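Local coordinates for periplasmic solute binding protein (Candidatus liberibacter, PDB 4CL2) that binds manganese or zinc ions in the periplasm and, as a cluster 9 solute-binding protein, probably delivers them to a membrane transporter for uptake, at residues Asn224-Ala229 with Ala238-Val243; Lys185-Trp190 with Ile207-Ser212. All blocks are in the same frame, centred on the assembly; numbering follows the deposited sequence.

Contact 1 of 2, residues Asn224-Ala229 with Ala238-Val243; sequences NSDQPA and ASYGGV
Tyr-240 points its ring at the start of helix 227-236 because CG stands anti to the backbone N (chi1 173°). The backbone of Asp-226 directs CB at the phenol, while its first torsion sets the carboxylate between the backbone N and carbonyl carbon (chi1 67°), with OD2 in reach of a bridging water. Asp-226 CB lies 3.4 Å from Tyr-240 OH; the two side chains cross at about a right angle, and carboxylate and ring planes stand 88° apart. One turn further along, the methyl of Ala-229 approaches the same ring obliquely, CB 3.9 Å from Tyr-240 CD1 and equally near CE1. The strand's own backbone folds back over the ring: Gly-242 N sits 3.5 Å above its plane, over the centre, and Gly-242 has backbone angles (positive phi) that suit glycine. The water joins the polar ends, donating to Asp-226 OD2 at 2.7 Å and hydrogen-bonded to Tyr-240 OH at 2.9 Å. OD2 also forms a salt bridge with Lys-230, and the phenol oxygen is hydrogen-bonded to Ser-220 of strand 217-221. At the helix start, Ser-225 OG caps Gln-227 N at 3.0 Å. The contact thus ties helix to second strand within the beta-alpha-beta unit 217-244. Apolar at Ala-229 and water-bridged at Asp-226, it links carboxylate and phenol through solvent, and the lysine and water would probably favour a charged carboxylate.

Contact 2 of 2, residues Lys185-Trp190 with Ile207-Ser212; sequences KSLYLW and INQMRS
This is an apolar helix-on-strand contact, buried at its centre, in which a leucine from strand 185-188 packs against the last turns of helix 200-212. Leu-187 supplies nearly all of the strand side of it, with CB directed at the helix, and Gln-209 and Met-210 meet it with the aliphatic parts of their side chains. CD1 of Leu-187 reaches Gln-209 CB at 3.4 Å, a close approach for two carbons. Its other methyl, CD2, lies 3.8 Å from the same Gln-209 CB and nearly as close to CG, so the fork of the leucine straddles the root of the glutamine. The two side chains cross at about a right angle. In Gln-209 the turn about CB-CG (chi2 -70°) carries the amide off the leucine while CB and CG stay against the methyls. The amide therefore serves other partners: NE2 is hydrogen-bonded to a glycerol, probably from the crystallisation liquor, and OE1 takes a weak hydrogen bond from His-213. Met-210 joins from the adjacent helix position, its CG 4.0 Å from Leu-187 CD1. Beyond that methylene the thioether leads away from the leucine, toward helix 227-236 and Ala-238. The backbones are 8.0 Å apart where they come nearest, between the CA atoms of Leu-187 and Gln-209, and side-chain carbons bridge that interval. Around them, Leu-187 also touches Trp-167 and Val-169 of strand 167-170, the parallel partner of its own strand, and His-205 one turn back on the helix. Met-210 touches Val-169 as well as Val-232 and Thr-236 of helix 227-236, so helix 200-212 packs against both this pair of strands and the next helix.

Overall arrangement
Contact 2 precedes contact 1 along the chain, and their centres lie about 13 Å apart on the same side of the chain's centre. Contact 2 is the more buried and wholly apolar; contact 1 is partly exposed and mixes a methyl-on-ring contact with water and charge. They hold different elements, yet touch directly: Met-210 CE meets Ala-238 CB at 3.4 Å. Helix 227-236, a part of contact 1, also packs through Pro-228 on Leu-189 and Trp-190 at the corner after strand 185-188, so it joins the two. The manganese ion, bound by His-106, Glu-172 and Asp-247, is near but separate: side chains of Ala-229 and Leu-187 are about 10 and 12 Å from that of Glu-172.

Contact 1 of 2, residues Asn224-Ala229 with Ala238-Val243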
loop_
_atom_site.group_PDB
_atom_site.type_symbol
_atom_site.label_atom_id
_atom_site.label_comp_id
_atom_site.label_asym_id
_atom_site.label_seq_id
_atom_site.Cartn_x
_atom_site.Cartn_y
_atom_site.Cartn_z
ATOM N N ASN A 224 -13.421 -2.806 1.617
ATOM C CA ASN A 224 -14.596 -2.386 0.869
ATOM C C ASN A 224 -15.559 -3.503 0.645
ATOM O O ASN A 224 -15.327 -4.603 1.100
ATOM C CB ASN A 224 -14.187 -1.625 -0.409
ATOM C CG ASN A 224 -13.368 -2.453 -1.364
ATOM O OD1 ASN A 224 -13.552 -3.667 -1.486
ATOM N ND2 ASN A 224 -12.490 -1.789 -2.096
ATOM N N SER A 225 -16.745 -3.194 0.103
ATOM C CA SER A 225 -17.719 -4.180 -0.217
ATOM C C SER A 225 -17.359 -5.029 -1.419
ATOM O O SER A 225 -16.793 -4.538 -2.414
ATOM C CB SER A 225 -19.101 -3.498 -0.474
ATOM O OG SER A 225 -20.066 -4.440 -0.852
ATOM N N ASP A 226 -17.742 -6.307 -1.343
ATOM C CA ASP A 226 -17.643 -7.214 -2.476
ATOM C C ASP A 226 -18.777 -7.136 -3.465
ATOM O O ASP A 226 -18.753 -7.813 -4.470
ATOM C CB ASP A 226 -17.417 -8.678 -2.038
ATOM C CG ASP A 226 -18.594 -9.302 -1.313
ATOM O OD1 ASP A 226 -19.690 -8.708 -1.199
ATOM O OD2 ASP A 226 -18.457 -10.477 -0.925
ATOM N N GLN A 227 -19.803 -6.354 -3.164
ATOM C CA GLN A 227 -21.004 -6.402 -3.993
ATOM C C GLN A 227 -20.763 -5.844 -5.413
ATOM O O GLN A 227 -21.181 -6.446 -6.399
ATOM C CB GLN A 227 -22.201 -5.742 -3.261
ATOM C CG GLN A 227 -22.577 -6.490 -1.984
ATOM C CD GLN A 227 -23.988 -6.163 -1.482
ATOM O OE1 GLN A 227 -24.981 -6.406 -2.182
ATOM N NE2 GLN A 227 -24.084 -5.606 -0.280
ATOM N N PRO A 228 -20.082 -4.710 -5.523
ATOM C CA PRO A 228 -19.809 -4.241 -6.873
ATOM C C PRO A 228 -19.020 -5.234 -7.756
ATOM O O PRO A 228 -19.438 -5.464 -8.872
ATOM C CB PRO A 228 -19.038 -2.940 -6.619
ATOM C CG PRO A 228 -19.591 -2.454 -5.309
ATOM C CD PRO A 228 -19.649 -3.728 -4.524
ATOM N N ALA A 229 -17.976 -5.845 -7.209
ATOM C CA ALA A 229 -17.185 -6.788 -7.968
ATOM C C ALA A 229 -18.018 -7.967 -8.374
ATOM O O ALA A 229 -17.940 -8.458 -9.511
ATOM C CB ALA A 229 -15.931 -7.211 -7.167
ATOM N N ALA A 238 -17.532 -13.022 -16.120
ATOM C CA ALA A 238 -16.284 -13.253 -15.411
ATOM C C ALA A 238 -16.571 -13.914 -14.038
ATOM O O ALA A 238 -17.700 -14.207 -13.699
ATOM C CB ALA A 238 -15.556 -11.955 -15.225
ATOM N N SER A 239 -15.494 -14.157 -13.285
ATOM C CA SER A 239 -15.611 -14.764 -11.950
ATOM C C SER A 239 -15.148 -13.764 -10.919
ATOM O O SER A 239 -14.250 -13.008 -11.167
ATOM C CB SER A 239 -14.663 -15.997 -11.868
ATOM O OG SER A 239 -15.129 -17.000 -12.773
ATOM N N TYR A 240 -15.762 -13.794 -9.758
ATOM C CA TYR A 240 -15.275 -13.040 -8.650
ATOM C C TYR A 240 -14.055 -13.761 -8.054
ATOM O O TYR A 240 -14.168 -14.952 -7.757
ATOM C CB TYR A 240 -16.360 -12.951 -7.601
ATOM C CG TYR A 240 -15.932 -12.315 -6.315
ATOM C CD1 TYR A 240 -15.435 -11.001 -6.264
ATOM C CD2 TYR A 240 -16.022 -13.009 -5.086
ATOM C CE1 TYR A 240 -15.004 -10.425 -5.090
ATOM C CE2 TYR A 240 -15.599 -12.419 -3.897
ATOM C CZ TYR A 240 -15.110 -11.133 -3.887
ATOM O OH TYR A 240 -14.674 -10.532 -2.733
ATOM N N GLY A 241 -12.957 -13.034 -7.970
ATOM C CA GLY A 241 -11.629 -13.561 -7.572
ATOM C C GLY A 241 -11.429 -13.602 -6.063
ATOM O O GLY A 241 -10.462 -14.206 -5.578
ATOM N N GLY A 242 -12.299 -12.982 -5.314
ATOM C CA GLY A 242 -12.209 -12.907 -3.837
ATOM C C GLY A 242 -11.566 -11.625 -3.329
ATOM O O GLY A 242 -11.442 -10.649 -4.086
ATOM N N VAL A 243 -11.121 -11.634 -2.072
ATOM C CA VAL A 243 -10.659 -10.483 -1.328
ATOM C C VAL A 243 -9.165 -10.350 -1.237
ATOM O O VAL A 243 -8.478 -11.269 -0.792
ATOM C CB VAL A 243 -11.212 -10.504 0.116
ATOM C CG1 VAL A 243 -10.747 -9.289 0.877
ATOM C CG2 VAL A 243 -12.723 -10.583 0.150
HETATM O O HOH W 1 -16.072 -11.511 -0.368
#

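Contact 2 of 2, residues Lys185-Trp190 with Ile207-Ser212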
loop_
_atom_site.group_PDB
_atom_site.type_symbol
_atom_site.label_atom_id
_atom_site.label_comp_id
_atom_site.label_asym_id
_atom_site.label_seq_id
_atom_site.Cartn_x
_atom_site.Cartn_y
_atom_site.Cartn_z
ATOM N N LYS A 185 -1.813 -4.689 -17.414
ATOM C CA LYS A 185 -2.803 -3.586 -17.489
ATOM C C LYS A 185 -3.760 -3.657 -16.298
ATOM O O LYS A 185 -3.913 -4.730 -15.754
ATOM C CB LYS A 185 -3.592 -3.744 -18.779
ATOM C CG LYS A 185 -2.735 -3.549 -20.035
ATOM C CD LYS A 185 -3.116 -4.577 -21.112
ATOM C CE LYS A 185 -2.351 -5.900 -20.957
ATOM N NZ LYS A 185 -3.071 -7.027 -21.614
ATOM N N SER A 186 -4.316 -2.536 -15.821
ATOM C CA SER A 186 -5.213 -2.541 -14.598
ATOM C C SER A 186 -6.574 -1.957 -15.107
ATOM O O SER A 186 -6.680 -1.153 -16.102
ATOM C CB SER A 186 -4.656 -1.812 -13.260
ATOM O OG SER A 186 -4.851 -2.497 -11.901
ATOM N N LEU A 187 -7.614 -2.444 -14.480
ATOM C CA LEU A 187 -8.980 -1.960 -14.653
ATOM C C LEU A 187 -9.560 -1.981 -13.260
ATOM O O LEU A 187 -9.175 -2.824 -12.453
ATOM C CB LEU A 187 -9.808 -2.883 -15.511
ATOM C CG LEU A 187 -10.037 -2.672 -16.997
ATOM C CD1 LEU A 187 -11.041 -3.751 -17.414
ATOM C CD2 LEU A 187 -10.606 -1.284 -17.275
ATOM N N TYR A 188 -10.420 -1.009 -12.967
ATOM C CA TYR A 188 -10.990 -0.909 -11.632
ATOM C C TYR A 188 -12.277 -0.126 -11.684
ATOM O O TYR A 188 -12.602 0.505 -12.703
ATOM C CB TYR A 188 -10.018 -0.354 -10.592
ATOM C CG TYR A 188 -9.318 0.898 -11.019
ATOM C CD1 TYR A 188 -9.927 2.133 -10.878
ATOM C CD2 TYR A 188 -8.060 0.835 -11.642
ATOM C CE1 TYR A 188 -9.274 3.298 -11.297
ATOM C CE2 TYR A 188 -7.423 1.985 -12.079
ATOM C CZ TYR A 188 -7.994 3.189 -11.869
ATOM O OH TYR A 188 -7.316 4.303 -12.313
ATOM N N LEU A 189 -13.004 -0.155 -10.565
ATOM C CA LEU A 189 -14.355 0.461 -10.487
ATOM C C LEU A 189 -14.360 1.899 -9.895
ATOM O O LEU A 189 -15.249 2.697 -10.233
ATOM C CB LEU A 189 -15.273 -0.469 -9.673
ATOM C CG LEU A 189 -15.302 -1.925 -10.105
ATOM C CD1 LEU A 189 -16.341 -2.741 -9.315
ATOM C CD2 LEU A 189 -15.627 -2.040 -11.567
ATOM N N TRP A 190 -13.414 2.194 -9.019
ATOM C CA TRP A 190 -13.182 3.546 -8.466
ATOM C C TRP A 190 -11.741 3.693 -8.067
ATOM O O TRP A 190 -11.115 2.768 -7.586
ATOM C CB TRP A 190 -14.189 3.866 -7.306
ATOM C CG TRP A 190 -14.152 2.828 -6.183
ATOM C CD1 TRP A 190 -13.251 2.764 -5.186
ATOM C CD2 TRP A 190 -15.001 1.674 -6.024
ATOM N NE1 TRP A 190 -13.527 1.682 -4.373
ATOM C CE2 TRP A 190 -14.578 0.994 -4.874
ATOM C CE3 TRP A 190 -16.065 1.173 -6.722
ATOM C CZ2 TRP A 190 -15.184 -0.177 -4.439
ATOM C CZ3 TRP A 190 -16.709 0.018 -6.254
ATOM C CH2 TRP A 190 -16.258 -0.627 -5.111
ATOM N N ILE A 207 -17.017 -2.936 -17.236
ATOM C CA ILE A 207 -17.783 -4.032 -17.778
ATOM C C ILE A 207 -17.463 -4.172 -19.255
ATOM O O ILE A 207 -17.229 -5.282 -19.758
ATOM C CB ILE A 207 -19.314 -3.808 -17.512
ATOM C CG1 ILE A 207 -19.564 -4.013 -16.006
ATOM C CG2 ILE A 207 -20.166 -4.711 -18.352
ATOM C CD1 ILE A 207 -20.912 -3.527 -15.546
ATOM N N ASN A 208 -17.442 -3.028 -19.943
ATOM C CA ASN A 208 -17.185 -3.040 -21.365
ATOM C C ASN A 208 -15.788 -3.562 -21.670
ATOM O O ASN A 208 -15.609 -4.412 -22.568
ATOM C CB ASN A 208 -17.447 -1.643 -21.938
ATOM C CG ASN A 208 -18.931 -1.373 -22.103
ATOM O OD1 ASN A 208 -19.680 -2.288 -22.336
ATOM N ND2 ASN A 208 -19.352 -0.147 -21.936
ATOM N N GLN A 209 -14.830 -3.118 -20.874
ATOM C CA GLN A 209 -13.425 -3.567 -21.075
ATOM C C GLN A 209 -13.210 -5.047 -20.808
ATOM O O GLN A 209 -12.518 -5.729 -21.559
ATOM C CB GLN A 209 -12.490 -2.720 -20.284
ATOM C CG GLN A 209 -12.347 -1.299 -20.788
ATOM C CD GLN A 209 -11.590 -1.264 -22.107
ATOM O OE1 GLN A 209 -10.593 -1.967 -22.274
ATOM N NE2 GLN A 209 -12.063 -0.467 -23.045
ATOM N N MET A 210 -13.867 -5.575 -19.780
ATOM C CA MET A 210 -13.783 -7.002 -19.511
ATOM C C MET A 210 -14.359 -7.886 -20.585
ATOM O O MET A 210 -13.800 -8.938 -20.894
ATOM C CB MET A 210 -14.447 -7.307 -18.174
ATOM C CG MET A 210 -13.627 -6.837 -16.987
ATOM S SD MET A 210 -14.400 -7.034 -15.343
ATOM C CE MET A 210 -14.265 -8.781 -15.158
ATOM N N ARG A 211 -15.509 -7.501 -21.123
ATOM C CA ARG A 211 -16.072 -8.256 -22.226
ATOM C C ARG A 211 -15.151 -8.186 -23.434
ATOM O O ARG A 211 -14.821 -9.209 -24.037
ATOM C CB ARG A 211 -17.443 -7.731 -22.585
ATOM C CG ARG A 211 -18.490 -8.065 -21.550
ATOM C CD ARG A 211 -19.832 -8.187 -22.213
ATOM N NE ARG A 211 -19.865 -9.130 -23.351
ATOM C CZ ARG A 211 -20.123 -8.824 -24.639
ATOM N NH1 ARG A 211 -20.368 -7.580 -25.045
ATOM N NH2 ARG A 211 -20.143 -9.791 -25.550
ATOM N N SER A 212 -14.737 -6.971 -23.760
ATOM C CA SER A 212 -13.919 -6.729 -24.929
ATOM C C SER A 212 -12.631 -7.553 -24.872
ATOM O O SER A 212 -12.249 -8.149 -25.871
ATOM C CB SER A 212 -13.624 -5.237 -25.036
ATOM O OG SER A 212 -12.689 -5.009 -26.053
#